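Local coordinates for protein peptidoglycan glycosyltransferase (Burkholderia ambifaria, PDB 5UY7) that belongs to the penicillin-binding proteins and contains a domain related in fold to the beta-lactamases, in which a five-stranded antiparallel sheet packs against helices, at residues A[225-230]-A[235-240]; A[280-285]-A[424-429]; A[320-325]-A[438-443]; A[336-341]-A[370-375]. All blocks are in the same frame, centred on the assembly; numbering follows the deposited sequence.

Contact 1. Residues A[225-230]-A[235-240]; sequences AMVVDV and VLALVN
Met226 and Leu238 form a non-hydrogen-bonded pair, and their side chains run side by side off the same face of an antiparallel ribbon. Leu238 CD1 nestles against the base of the methionine, 3.9 Å from Met226 CB and almost as near its sulfur. Met226 holds CG between the backbone N and the carbonyl carbon (chi1 66°) and bends again at its third torsion, which carries CE across Val235, 4.1 Å from Val235 CG2. The pliant thioether thus fills the hollow between two branched residues, while helix 390-401 packs over it through Phe391 and Ala394. On the other face the bumps are smaller: Val227 CG2 rests on Ala237 CB at 4.0 Å, and alanine's lone methyl suits a place where Ile203 and Gln204 of helix 201-217 press in. Ala225 and Val239 exchange two backbone bonds, Ala225 N to Val239 O at 3.0 Å and the reverse, Val239 N to Ala225 O, at 2.9 Å. Farther along, Val227 O takes Leu236 N at 2.7 Å and, weakly, Ala237 N at 3.3 Å. The extra residue swings Leu236 out, and its CD1 lies 4.0 Å from Asp229 CB. Two residues facing one make a classic beta bulge, here in the hairpin at the edge of the domain's five-stranded antiparallel sheet.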
loop_
_atom_site.group_PDB
_atom_site.type_symbol
_atom_site.label_atom_id
_atom_site.label_comp_id
_atom_site.label_asym_id
_atom_site.label_seq_id
_atom_site.Cartn_x
_atom_site.Cartn_y
_atom_site.Cartn_z
ATOM N N ALA A 225 10.782 -6.935 -3.290
ATOM C CA ALA A 225 10.865 -5.613 -2.679
ATOM C C ALA A 225 11.151 -4.578 -3.748
ATOM O O ALA A 225 11.937 -4.829 -4.664
ATOM C CB ALA A 225 11.965 -5.561 -1.616
ATOM N N MET A 226 10.529 -3.403 -3.632
ATOM C CA MET A 226 10.928 -2.330 -4.522
ATOM C C MET A 226 10.863 -1.010 -3.777
ATOM O O MET A 226 10.124 -0.855 -2.798
ATOM C CB MET A 226 10.103 -2.284 -5.825
ATOM C CG MET A 226 8.645 -1.945 -5.717
ATOM S SD MET A 226 7.849 -2.028 -7.353
ATOM C CE MET A 226 8.266 -0.457 -8.083
ATOM N N VAL A 227 11.689 -0.079 -4.231
ATOM C CA VAL A 227 11.809 1.247 -3.638
ATOM C C VAL A 227 11.649 2.256 -4.761
ATOM O O VAL A 227 12.307 2.137 -5.802
ATOM C CB VAL A 227 13.162 1.430 -2.927
ATOM C CG1 VAL A 227 13.241 2.820 -2.274
ATOM C CG2 VAL A 227 13.372 0.351 -1.873
ATOM N N VAL A 228 10.753 3.224 -4.571
ATOM C CA VAL A 228 10.450 4.227 -5.585
ATOM C C VAL A 228 10.769 5.607 -5.022
ATOM O O VAL A 228 10.367 5.935 -3.900
ATOM C CB VAL A 228 8.973 4.166 -6.018
ATOM C CG1 VAL A 228 8.700 5.230 -7.083
ATOM C CG2 VAL A 228 8.622 2.771 -6.552
ATOM N N ASP A 229 11.459 6.423 -5.814
ATOM C CA ASP A 229 11.657 7.828 -5.469
ATOM C C ASP A 229 10.361 8.607 -5.690
ATOM O O ASP A 229 9.855 8.679 -6.814
ATOM C CB ASP A 229 12.794 8.410 -6.312
ATOM C CG ASP A 229 13.054 9.876 -6.014
ATOM O OD1 ASP A 229 13.398 10.202 -4.867
ATOM O OD2 ASP A 229 12.930 10.711 -6.930
ATOM N N VAL A 230 9.835 9.207 -4.616
ATOM C CA VAL A 230 8.543 9.895 -4.682
ATOM C C VAL A 230 8.588 11.075 -5.648
ATOM O O VAL A 230 7.624 11.331 -6.382
ATOM C CB VAL A 230 8.117 10.335 -3.265
ATOM C CG1 VAL A 230 6.898 11.241 -3.313
ATOM C CG2 VAL A 230 7.829 9.108 -2.422
ATOM N N VAL A 235 12.473 4.075 -10.104
ATOM C CA VAL A 235 12.666 2.872 -9.301
ATOM C C VAL A 235 14.112 2.843 -8.830
ATOM O O VAL A 235 15.037 2.786 -9.645
ATOM C CB VAL A 235 12.320 1.611 -10.102
ATOM C CG1 VAL A 235 12.653 0.355 -9.286
ATOM C CG2 VAL A 235 10.853 1.616 -10.463
ATOM N N LEU A 236 14.313 2.911 -7.514
ATOM C CA LEU A 236 15.654 2.885 -6.947
ATOM C C LEU A 236 16.122 1.474 -6.635
ATOM O O LEU A 236 17.336 1.222 -6.599
ATOM C CB LEU A 236 15.701 3.728 -5.666
ATOM C CG LEU A 236 15.290 5.193 -5.835
ATOM C CD1 LEU A 236 15.343 5.902 -4.481
ATOM C CD2 LEU A 236 16.205 5.893 -6.830
ATOM N N ALA A 237 15.185 0.557 -6.399
ATOM C CA ALA A 237 15.515 -0.839 -6.147
ATOM C C ALA A 237 14.356 -1.694 -6.615
ATOM O O ALA A 237 13.195 -1.307 -6.471
ATOM C CB ALA A 237 15.805 -1.100 -4.664
ATOM N N LEU A 238 14.681 -2.861 -7.163
ATOM C CA LEU A 238 13.661 -3.788 -7.643
ATOM C C LEU A 238 14.271 -5.175 -7.511
ATOM O O LEU A 238 15.188 -5.505 -8.268
ATOM C CB LEU A 238 13.290 -3.462 -9.091
ATOM C CG LEU A 238 12.161 -4.192 -9.819
ATOM C CD1 LEU A 238 10.827 -3.644 -9.393
ATOM C CD2 LEU A 238 12.332 -4.028 -11.324
ATOM N N VAL A 239 13.822 -5.957 -6.526
ATOM C CA VAL A 239 14.476 -7.214 -6.173
ATOM C C VAL A 239 13.449 -8.332 -6.089
ATOM O O VAL A 239 12.427 -8.192 -5.411
ATOM C CB VAL A 239 15.237 -7.108 -4.835
ATOM C CG1 VAL A 239 15.912 -8.450 -4.500
ATOM C CG2 VAL A 239 16.274 -6.016 -4.909
ATOM N N ASN A 240 13.731 -9.442 -6.764
ATOM C CA ASN A 240 13.054 -10.711 -6.543
ATOM C C ASN A 240 14.041 -11.658 -5.884
ATOM O O ASN A 240 15.183 -11.772 -6.346
ATOM C CB ASN A 240 12.560 -11.317 -7.854
ATOM C CG ASN A 240 11.496 -10.475 -8.516
ATOM O OD1 ASN A 240 10.335 -10.522 -8.125
ATOM N ND2 ASN A 240 11.886 -9.702 -9.523
#

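Contact 2. Residues A[280-285]-A[424-429]; sequences ALDLHR and QVFTPT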
loop_
_atom_site.group_PDB
_atom_site.type_symbol
_atom_site.label_atom_id
_atom_site.label_comp_id
_atom_site.label_asym_id
_atom_site.label_seq_id
_atom_site.Cartn_x
_atom_site.Cartn_y
_atom_site.Cartn_z
ATOM N N ALA A 280 -13.313 8.655 -0.206
ATOM C CA ALA A 280 -14.436 9.239 0.529
ATOM C C ALA A 280 -14.100 10.632 1.053
ATOM O O ALA A 280 -14.961 11.525 1.067
ATOM C CB ALA A 280 -14.848 8.311 1.673
ATOM N N LEU A 281 -12.859 10.842 1.496
ATOM C CA LEU A 281 -12.429 12.195 1.851
ATOM C C LEU A 281 -12.466 13.118 0.638
ATOM O O LEU A 281 -12.978 14.245 0.710
ATOM C CB LEU A 281 -11.011 12.163 2.433
ATOM C CG LEU A 281 -10.868 11.433 3.770
ATOM C CD1 LEU A 281 -9.385 11.245 4.096
ATOM C CD2 LEU A 281 -11.551 12.260 4.861
ATOM N N ASP A 282 -11.915 12.654 -0.489
ATOM C CA ASP A 282 -11.802 13.492 -1.675
ATOM C C ASP A 282 -13.172 13.878 -2.219
ATOM O O ASP A 282 -13.351 14.985 -2.744
ATOM C CB ASP A 282 -10.988 12.759 -2.743
ATOM C CG ASP A 282 -10.027 13.668 -3.479
ATOM O OD1 ASP A 282 -9.312 14.451 -2.813
ATOM O OD2 ASP A 282 -9.991 13.591 -4.723
ATOM N N LEU A 283 -14.144 12.970 -2.123
ATOM C CA LEU A 283 -15.507 13.247 -2.563
ATOM C C LEU A 283 -16.311 14.013 -1.526
ATOM O O LEU A 283 -17.491 14.296 -1.771
ATOM C CB LEU A 283 -16.220 11.936 -2.911
ATOM C CG LEU A 283 -15.624 11.212 -4.117
ATOM C CD1 LEU A 283 -16.285 9.858 -4.350
ATOM C CD2 LEU A 283 -15.769 12.098 -5.347
ATOM N N HIS A 284 -15.701 14.355 -0.387
ATOM C CA HIS A 284 -16.344 15.089 0.700
ATOM C C HIS A 284 -17.470 14.291 1.352
ATOM O O HIS A 284 -18.354 14.873 1.986
ATOM C CB HIS A 284 -16.860 16.456 0.219
ATOM C CG HIS A 284 -15.849 17.233 -0.571
ATOM N ND1 HIS A 284 -14.659 17.672 -0.029
ATOM C CD2 HIS A 284 -15.845 17.639 -1.864
ATOM C CE1 HIS A 284 -13.969 18.320 -0.951
ATOM N NE2 HIS A 284 -14.665 18.314 -2.074
ATOM N N ARG A 285 -17.452 12.957 1.223
ATOM C CA ARG A 285 -18.471 12.136 1.878
ATOM C C ARG A 285 -18.226 12.021 3.378
ATOM O O ARG A 285 -19.182 11.919 4.160
ATOM C CB ARG A 285 -18.513 10.735 1.257
ATOM C CG ARG A 285 -18.756 10.719 -0.245
ATOM C CD ARG A 285 -20.193 11.115 -0.618
ATOM N NE ARG A 285 -20.194 11.676 -1.966
ATOM C CZ ARG A 285 -20.140 10.940 -3.070
ATOM N NH1 ARG A 285 -20.141 9.618 -2.978
ATOM N NH2 ARG A 285 -20.083 11.517 -4.261
ATOM N N GLN A 424 -3.363 13.228 -11.423
ATOM C CA GLN A 424 -3.934 13.692 -10.165
ATOM C C GLN A 424 -5.036 12.733 -9.740
ATOM O O GLN A 424 -6.086 12.654 -10.387
ATOM C CB GLN A 424 -4.479 15.107 -10.299
ATOM C CG GLN A 424 -4.634 15.787 -8.944
ATOM C CD GLN A 424 -3.288 16.185 -8.359
ATOM O OE1 GLN A 424 -2.380 16.588 -9.094
ATOM N NE2 GLN A 424 -3.155 16.085 -7.035
ATOM N N VAL A 425 -4.793 12.004 -8.658
ATOM C CA VAL A 425 -5.717 10.999 -8.141
ATOM C C VAL A 425 -6.578 11.562 -7.022
ATOM O O VAL A 425 -7.793 11.358 -6.997
ATOM C CB VAL A 425 -4.932 9.762 -7.666
ATOM C CG1 VAL A 425 -5.876 8.777 -6.993
ATOM C CG2 VAL A 425 -4.246 9.118 -8.855
ATOM N N PHE A 426 -5.957 12.284 -6.090
ATOM C CA PHE A 426 -6.631 12.939 -4.977
ATOM C C PHE A 426 -6.100 14.365 -4.869
ATOM O O PHE A 426 -5.074 14.706 -5.462
ATOM C CB PHE A 426 -6.386 12.186 -3.651
ATOM C CG PHE A 426 -6.711 10.717 -3.715
ATOM C CD1 PHE A 426 -8.005 10.293 -3.968
ATOM C CD2 PHE A 426 -5.734 9.762 -3.494
ATOM C CE1 PHE A 426 -8.311 8.936 -4.029
ATOM C CE2 PHE A 426 -6.030 8.399 -3.552
ATOM C CZ PHE A 426 -7.319 7.986 -3.822
ATOM N N THR A 427 -6.795 15.216 -4.110
ATOM C CA THR A 427 -6.248 16.534 -3.836
ATOM C C THR A 427 -5.105 16.426 -2.832
ATOM O O THR A 427 -4.987 15.431 -2.112
ATOM C CB THR A 427 -7.313 17.472 -3.272
ATOM O OG1 THR A 427 -7.790 16.941 -2.028
ATOM C CG2 THR A 427 -8.470 17.637 -4.245
ATOM N N PRO A 428 -4.230 17.433 -2.783
ATOM C CA PRO A 428 -3.167 17.415 -1.764
ATOM C C PRO A 428 -3.707 17.336 -0.349
ATOM O O PRO A 428 -3.096 16.693 0.510
ATOM C CB PRO A 428 -2.427 18.738 -2.015
ATOM C CG PRO A 428 -2.680 19.046 -3.461
ATOM C CD PRO A 428 -4.052 18.520 -3.770
ATOM N N THR A 429 -4.841 17.990 -0.082
ATOM C CA THR A 429 -5.414 17.948 1.264
ATOM C C THR A 429 -5.765 16.522 1.657
ATOM O O THR A 429 -5.412 16.053 2.751
ATOM C CB THR A 429 -6.648 18.840 1.327
ATOM O OG1 THR A 429 -6.245 20.207 1.175
ATOM C CG2 THR A 429 -7.367 18.657 2.657
HETATM O O HOH W 1 -10.825 11.440 -6.230
#
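Asp282, in the last turn of helix 273-282, reaches across to Phe426 and Thr427, where Thr427 is the N-cap of helix 428-442. The contact therefore joins the C-terminal end of one helix, closed by a Schellman motif at His284, to the N-terminal end of another. From its root outward, Asp282 CB first meets the aromatic ring, 4.1 Å from Phe426 CD1. The carboxyl carbon, Asp282 CG, then comes within 3.8 Å of Phe426 CA; a first torsion of -140°, well off a staggered position, brings it there. Asp282 OD1 is the busy atom. Thr427 N donates to it at 2.9 Å and almost straight (174°), arriving on the syn side and 23° out of the carboxylate plane. Thr427 OG1 lies 3.0 Å from the same oxygen, and Thr430 OG1 of the helix's first turn also bonds to it. An acid suits this place because one oxygen can take an N-H and hydroxyls together; the start of helix 428-442 would probably favour its charge, although the end of its own helix works against that. The other oxygen, Asp282 OD2, lies in the plane of the phenyl ring at its edge, where the C-H rim is slightly positive. A water donates to Asp282 OD2 at 2.8 Å and to Val425 O at 3.1 Å. Val425 CG1 covers a face of the Phe426 ring, while Gln424 NE2 folds back to donate to Phe426 O at 2.8 Å, close to the plane of its own amide.

Contact 3. Residues A[320-325]-A[438-443]; sequences VIQKSS and LETVVA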
loop_
_atom_site.group_PDB
_atom_site.type_symbol
_atom_site.label_atom_id
_atom_site.label_comp_id
_atom_site.label_asym_id
_atom_site.label_seq_id
_atom_site.Cartn_x
_atom_site.Cartn_y
_atom_site.Cartn_z
ATOM N N VAL A 320 -10.499 4.154 11.642
ATOM C CA VAL A 320 -10.761 3.022 10.756
ATOM C C VAL A 320 -9.473 2.559 10.086
ATOM O O VAL A 320 -9.234 1.357 9.939
ATOM C CB VAL A 320 -11.855 3.380 9.729
ATOM C CG1 VAL A 320 -11.901 2.358 8.599
ATOM C CG2 VAL A 320 -13.205 3.467 10.423
ATOM N N ILE A 321 -8.607 3.504 9.703
ATOM C CA ILE A 321 -7.301 3.144 9.159
ATOM C C ILE A 321 -6.396 2.600 10.257
ATOM O O ILE A 321 -5.754 1.559 10.090
ATOM C CB ILE A 321 -6.665 4.354 8.446
ATOM C CG1 ILE A 321 -7.474 4.710 7.198
ATOM C CG2 ILE A 321 -5.214 4.057 8.083
ATOM C CD1 ILE A 321 -7.565 3.562 6.182
ATOM N N GLN A 322 -6.345 3.293 11.402
ATOM C CA GLN A 322 -5.504 2.865 12.520
ATOM C C GLN A 322 -5.766 1.414 12.922
ATOM O O GLN A 322 -4.825 0.647 13.166
ATOM C CB GLN A 322 -5.745 3.797 13.713
ATOM C CG GLN A 322 -4.929 3.483 14.951
ATOM C CD GLN A 322 -5.513 4.164 16.165
ATOM O OE1 GLN A 322 -6.736 4.222 16.315
ATOM N NE2 GLN A 322 -4.655 4.709 17.022
ATOM N N LYS A 323 -7.037 1.026 13.016
ATOM C CA LYS A 323 -7.422 -0.298 13.497
ATOM C C LYS A 323 -7.607 -1.312 12.376
ATOM O O LYS A 323 -7.878 -2.490 12.659
ATOM C CB LYS A 323 -8.717 -0.187 14.314
ATOM C CG LYS A 323 -8.604 0.738 15.533
ATOM C CD LYS A 323 -7.567 0.234 16.533
ATOM C CE LYS A 323 -7.570 1.095 17.790
ATOM N NZ LYS A 323 -6.553 0.634 18.771
ATOM N N SER A 324 -7.465 -0.885 11.120
ATOM C CA SER A 324 -7.602 -1.764 9.959
ATOM C C SER A 324 -8.967 -2.447 9.945
ATOM O O SER A 324 -9.086 -3.641 9.679
ATOM C CB SER A 324 -6.477 -2.802 9.915
ATOM O OG SER A 324 -6.353 -3.345 8.609
ATOM N N SER A 325 -10.013 -1.658 10.198
ATOM C CA SER A 325 -11.363 -2.198 10.339
ATOM C C SER A 325 -11.974 -2.501 8.970
ATOM O O SER A 325 -12.108 -1.601 8.133
ATOM C CB SER A 325 -12.227 -1.193 11.108
ATOM O OG SER A 325 -13.595 -1.583 11.124
ATOM N N LEU A 438 -1.808 7.120 8.043
ATOM C CA LEU A 438 -0.880 6.002 7.850
ATOM C C LEU A 438 0.174 5.944 8.952
ATOM O O LEU A 438 0.648 4.856 9.291
ATOM C CB LEU A 438 -0.201 6.101 6.485
ATOM C CG LEU A 438 -1.070 5.813 5.259
ATOM C CD1 LEU A 438 -0.229 6.001 4.003
ATOM C CD2 LEU A 438 -1.679 4.402 5.287
ATOM N N GLU A 439 0.565 7.095 9.507
ATOM C CA GLU A 439 1.499 7.078 10.632
ATOM C C GLU A 439 0.912 6.357 11.836
ATOM O O GLU A 439 1.655 5.729 12.606
ATOM C CB GLU A 439 1.883 8.497 11.050
ATOM C CG GLU A 439 2.710 9.255 10.061
ATOM C CD GLU A 439 3.264 10.551 10.657
ATOM O OE1 GLU A 439 4.024 10.483 11.645
ATOM O OE2 GLU A 439 2.891 11.625 10.151
ATOM N N THR A 440 -0.410 6.464 12.050
ATOM C CA THR A 440 -0.991 5.836 13.235
ATOM C C THR A 440 -0.949 4.318 13.150
ATOM O O THR A 440 -1.050 3.648 14.185
ATOM C CB THR A 440 -2.440 6.299 13.476
ATOM O OG1 THR A 440 -3.329 5.723 12.501
ATOM C CG2 THR A 440 -2.538 7.834 13.446
ATOM N N VAL A 441 -0.771 3.769 11.946
ATOM C CA VAL A 441 -0.756 2.320 11.756
ATOM C C VAL A 441 0.421 1.686 12.490
ATOM O O VAL A 441 0.316 0.571 13.011
ATOM C CB VAL A 441 -0.711 1.993 10.251
ATOM C CG1 VAL A 441 -0.489 0.501 10.035
ATOM C CG2 VAL A 441 -1.986 2.467 9.552
ATOM N N VAL A 442 1.564 2.377 12.531
ATOM C CA VAL A 442 2.779 1.807 13.105
ATOM C C VAL A 442 3.059 2.320 14.513
ATOM O O VAL A 442 3.994 1.828 15.166
ATOM C CB VAL A 442 4.002 2.065 12.196
ATOM C CG1 VAL A 442 3.728 1.554 10.794
ATOM C CG2 VAL A 442 4.365 3.549 12.198
ATOM N N ALA A 443 2.283 3.304 14.999
ATOM C CA ALA A 443 2.381 3.839 16.347
ATOM C C ALA A 443 1.577 2.982 17.314
ATOM O O ALA A 443 0.733 2.184 16.895
ATOM C CB ALA A 443 1.865 5.278 16.365
HETATM O O HOH W 2 -1.836 4.715 16.581
#
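Helices 317-323 and 428-442 meet through Ile321 and Gln322 on one and Thr440 and Val441 on the other, with Gln322 CA just 4.8 Å from Val441 CA. The short side chains of Thr440 and Val441 are consistent with so close an approach. Ile321 CG2 touches Val441 CG2 at 3.9 Å, the two branches meeting at a slant where Val277 of helix 273-282 also packs on Ile321. Beside this, Gln322 crosses Thr440 at about a right angle. Its CB comes within 3.3 Å of Thr440 OG1, whose own hydrogen bond goes back to Met437 O. With CG anti to the backbone N (chi1 -180°) and the chain extended, Gln322 carries its amide past the threonine to a water, which accepts from Gln322 NE2 at 2.9 Å and donates to Thr440 O at 2.7 Å. Two residues on, Ser324 is the first to leave the helix, in a Schellman motif, and bonds through OG to Lys461 NZ, consistent with the serine of the (S/Y)xN motif of penicillin-binding proteins. No direct hydrogen bond links the two segments: one methyl-to-methyl contact packs the buried side, and a water bridges one N-H of the glutamine amide to a helix carbonyl.

Contact 4. Residues A[336-341]-A[370-375]; sequences MRPEEM and KSWRRI. With SO4 (sulfate ion), chain E.
The N-terminal turn of helix 338-347 receives the indole of Trp372, which lies against Pro338 and Met341. Pro338 CB approaches obliquely, 3.6 Å from Trp372 CE3, and Pro338 O is equally near the neighbouring atom, 3.6 Å from Trp372 CZ3. Met341, one turn on, meets the rim of the ring instead: its CB lies near the ring plane, 3.8 Å from Trp372 CZ3. The indole reaches the helix because CG stands anti to the carbonyl carbon (chi1 -66°), and NE1 is satisfied by Arg367 O. Proline suits its place, since the first residue of a helix needs no N-H partner within it, and its rigid ring offers the indole a firm apolar surface. Arg337 and Arg373, whose side chains are not modelled beyond CB, occupy the N-cap positions of the two helices. Arg337 N donates to Glu340 OE1 at 2.9 Å, which is one half of a capping box; in the second helix Arg373 N bonds Glu376 in the same way. A sulfate ion, probably from the crystallisation liquor, sits at the start of helix 374-381 beside Arg374 N, although the modelled separation is too short to be trusted. Arg374 itself reaches away through its guanidinium to a salt bridge with Asp302.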
loop_
_atom_site.group_PDB
_atom_site.type_symbol
_atom_site.label_atom_id
_atom_site.label_comp_id
_atom_site.label_asym_id
_atom_site.label_seq_id
_atom_site.Cartn_x
_atom_site.Cartn_y
_atom_site.Cartn_z
ATOM N N MET A 336 -20.326 5.731 -1.262
ATOM C CA MET A 336 -19.882 5.997 -2.623
ATOM C C MET A 336 -20.543 5.032 -3.594
ATOM O O MET A 336 -21.103 4.005 -3.202
ATOM C CB MET A 336 -18.351 5.912 -2.706
ATOM C CG MET A 336 -17.698 6.939 -1.789
ATOM S SD MET A 336 -15.906 6.832 -1.805
ATOM C CE MET A 336 -15.643 5.349 -0.844
ATOM N N ARG A 337 -20.516 5.406 -4.874
ATOM C CA ARG A 337 -21.105 4.618 -5.946
ATOM C C ARG A 337 -20.047 3.719 -6.569
ATOM O O ARG A 337 -18.863 4.059 -6.568
ATOM C CB ARG A 337 -21.686 5.525 -7.024
ATOM N N PRO A 338 -20.462 2.575 -7.117
ATOM C CA PRO A 338 -19.502 1.714 -7.831
ATOM C C PRO A 338 -18.699 2.453 -8.888
ATOM O O PRO A 338 -17.475 2.283 -8.958
ATOM C CB PRO A 338 -20.411 0.642 -8.447
ATOM C CG PRO A 338 -21.539 0.535 -7.488
ATOM C CD PRO A 338 -21.781 1.936 -6.978
ATOM N N GLU A 339 -19.355 3.287 -9.701
ATOM C CA GLU A 339 -18.631 4.024 -10.732
ATOM C C GLU A 339 -17.554 4.917 -10.125
ATOM O O GLU A 339 -16.462 5.049 -10.690
ATOM C CB GLU A 339 -19.609 4.850 -11.569
ATOM C CG GLU A 339 -18.939 5.579 -12.718
ATOM C CD GLU A 339 -19.928 6.296 -13.604
ATOM O OE1 GLU A 339 -21.084 6.486 -13.167
ATOM O OE2 GLU A 339 -19.554 6.668 -14.738
ATOM N N GLU A 340 -17.836 5.528 -8.970
ATOM C CA GLU A 340 -16.848 6.392 -8.327
ATOM C C GLU A 340 -15.633 5.594 -7.879
ATOM O O GLU A 340 -14.486 6.002 -8.105
ATOM C CB GLU A 340 -17.474 7.116 -7.130
ATOM C CG GLU A 340 -18.452 8.196 -7.531
ATOM C CD GLU A 340 -19.258 8.738 -6.369
ATOM O OE1 GLU A 340 -19.459 8.014 -5.372
ATOM O OE2 GLU A 340 -19.707 9.899 -6.466
ATOM N N MET A 341 -15.862 4.445 -7.244
ATOM C CA MET A 341 -14.744 3.646 -6.765
ATOM C C MET A 341 -13.965 3.038 -7.929
ATOM O O MET A 341 -12.729 3.000 -7.901
ATOM C CB MET A 341 -15.246 2.561 -5.811
ATOM C CG MET A 341 -15.905 3.130 -4.551
ATOM S SD MET A 341 -16.243 1.862 -3.306
ATOM C CE MET A 341 -14.582 1.423 -2.804
ATOM N N LYS A 370 -20.417 -1.702 -13.577
ATOM C CA LYS A 370 -21.835 -1.976 -13.769
ATOM C C LYS A 370 -22.226 -3.351 -13.245
ATOM O O LYS A 370 -23.417 -3.608 -13.036
ATOM C CB LYS A 370 -22.212 -1.860 -15.244
ATOM C CG LYS A 370 -22.365 -0.437 -15.750
ATOM C CD LYS A 370 -23.005 -0.443 -17.129
ATOM C CE LYS A 370 -22.690 0.820 -17.908
ATOM N NZ LYS A 370 -23.420 2.007 -17.393
ATOM N N SER A 371 -21.254 -4.234 -13.019
ATOM C CA SER A 371 -21.515 -5.600 -12.588
ATOM C C SER A 371 -21.351 -5.815 -11.086
ATOM O O SER A 371 -21.608 -6.924 -10.610
ATOM C CB SER A 371 -20.594 -6.567 -13.337
ATOM O OG SER A 371 -19.244 -6.380 -12.946
ATOM N N TRP A 372 -20.926 -4.799 -10.330
ATOM C CA TRP A 372 -20.659 -4.992 -8.909
ATOM C C TRP A 372 -21.947 -5.235 -8.136
ATOM O O TRP A 372 -22.892 -4.445 -8.221
ATOM C CB TRP A 372 -19.958 -3.773 -8.307
ATOM C CG TRP A 372 -18.584 -3.491 -8.798
ATOM C CD1 TRP A 372 -17.924 -4.110 -9.816
ATOM C CD2 TRP A 372 -17.693 -2.495 -8.286
ATOM N NE1 TRP A 372 -16.669 -3.558 -9.968
ATOM C CE2 TRP A 372 -16.511 -2.559 -9.042
ATOM C CE3 TRP A 372 -17.787 -1.547 -7.260
ATOM C CZ2 TRP A 372 -15.426 -1.717 -8.802
ATOM C CZ3 TRP A 372 -16.720 -0.710 -7.028
ATOM C CH2 TRP A 372 -15.549 -0.802 -7.792
ATOM N N ARG A 373 -21.980 -6.318 -7.368
ATOM C CA ARG A 373 -22.975 -6.431 -6.315
ATOM C C ARG A 373 -22.543 -5.570 -5.133
ATOM O O ARG A 373 -21.365 -5.252 -4.975
ATOM C CB ARG A 373 -23.148 -7.886 -5.881
ATOM N N ARG A 374 -23.514 -5.173 -4.305
ATOM C CA ARG A 374 -23.188 -4.322 -3.164
ATOM C C ARG A 374 -22.169 -4.994 -2.247
ATOM O O ARG A 374 -21.236 -4.342 -1.750
ATOM C CB ARG A 374 -24.464 -3.957 -2.401
ATOM C CG ARG A 374 -24.276 -2.765 -1.487
ATOM C CD ARG A 374 -25.600 -2.148 -1.068
ATOM N NE ARG A 374 -26.407 -3.062 -0.266
ATOM C CZ ARG A 374 -27.265 -2.667 0.668
ATOM N NH1 ARG A 374 -27.415 -1.374 0.925
ATOM N NH2 ARG A 374 -27.964 -3.563 1.354
ATOM N N ILE A 375 -22.301 -6.306 -2.044
ATOM C CA ILE A 375 -21.326 -7.018 -1.226
ATOM C C ILE A 375 -19.951 -7.021 -1.890
ATOM O O ILE A 375 -18.924 -7.037 -1.202
ATOM C CB ILE A 375 -21.825 -8.448 -0.936
ATOM C CG1 ILE A 375 -20.923 -9.130 0.091
ATOM C CG2 ILE A 375 -21.896 -9.264 -2.213
ATOM C CD1 ILE A 375 -20.824 -8.375 1.390
HETATM S S SO4 E . -26.831 -6.061 -5.223
HETATM O O1 SO4 E . -26.710 -4.806 -5.960
HETATM O O2 SO4 E . -25.614 -6.300 -4.454
HETATM O O3 SO4 E . -27.963 -5.978 -4.302
HETATM O O4 SO4 E . -27.040 -7.161 -6.161
#

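Contact 1 stands apart from the other three: it is a buried strand pairing within the sheet, held by backbone bonds with one bulge, and its centre lies about 33 Å from that of contact 4. The others join helices or their ends. Contacts 2 and 3 share helix 428-442, one at its start and one near its far end, with centres about 19 Å apart; both are partly buried and each includes a water bridge, but a carboxylate leads in contact 2 and methyl packing in contact 3. Contact 4, buried and with no hydrogen bond between its segments, is nested in the chain loop closed by contact 2 and touches it through the Arg285–Glu340 salt bridge.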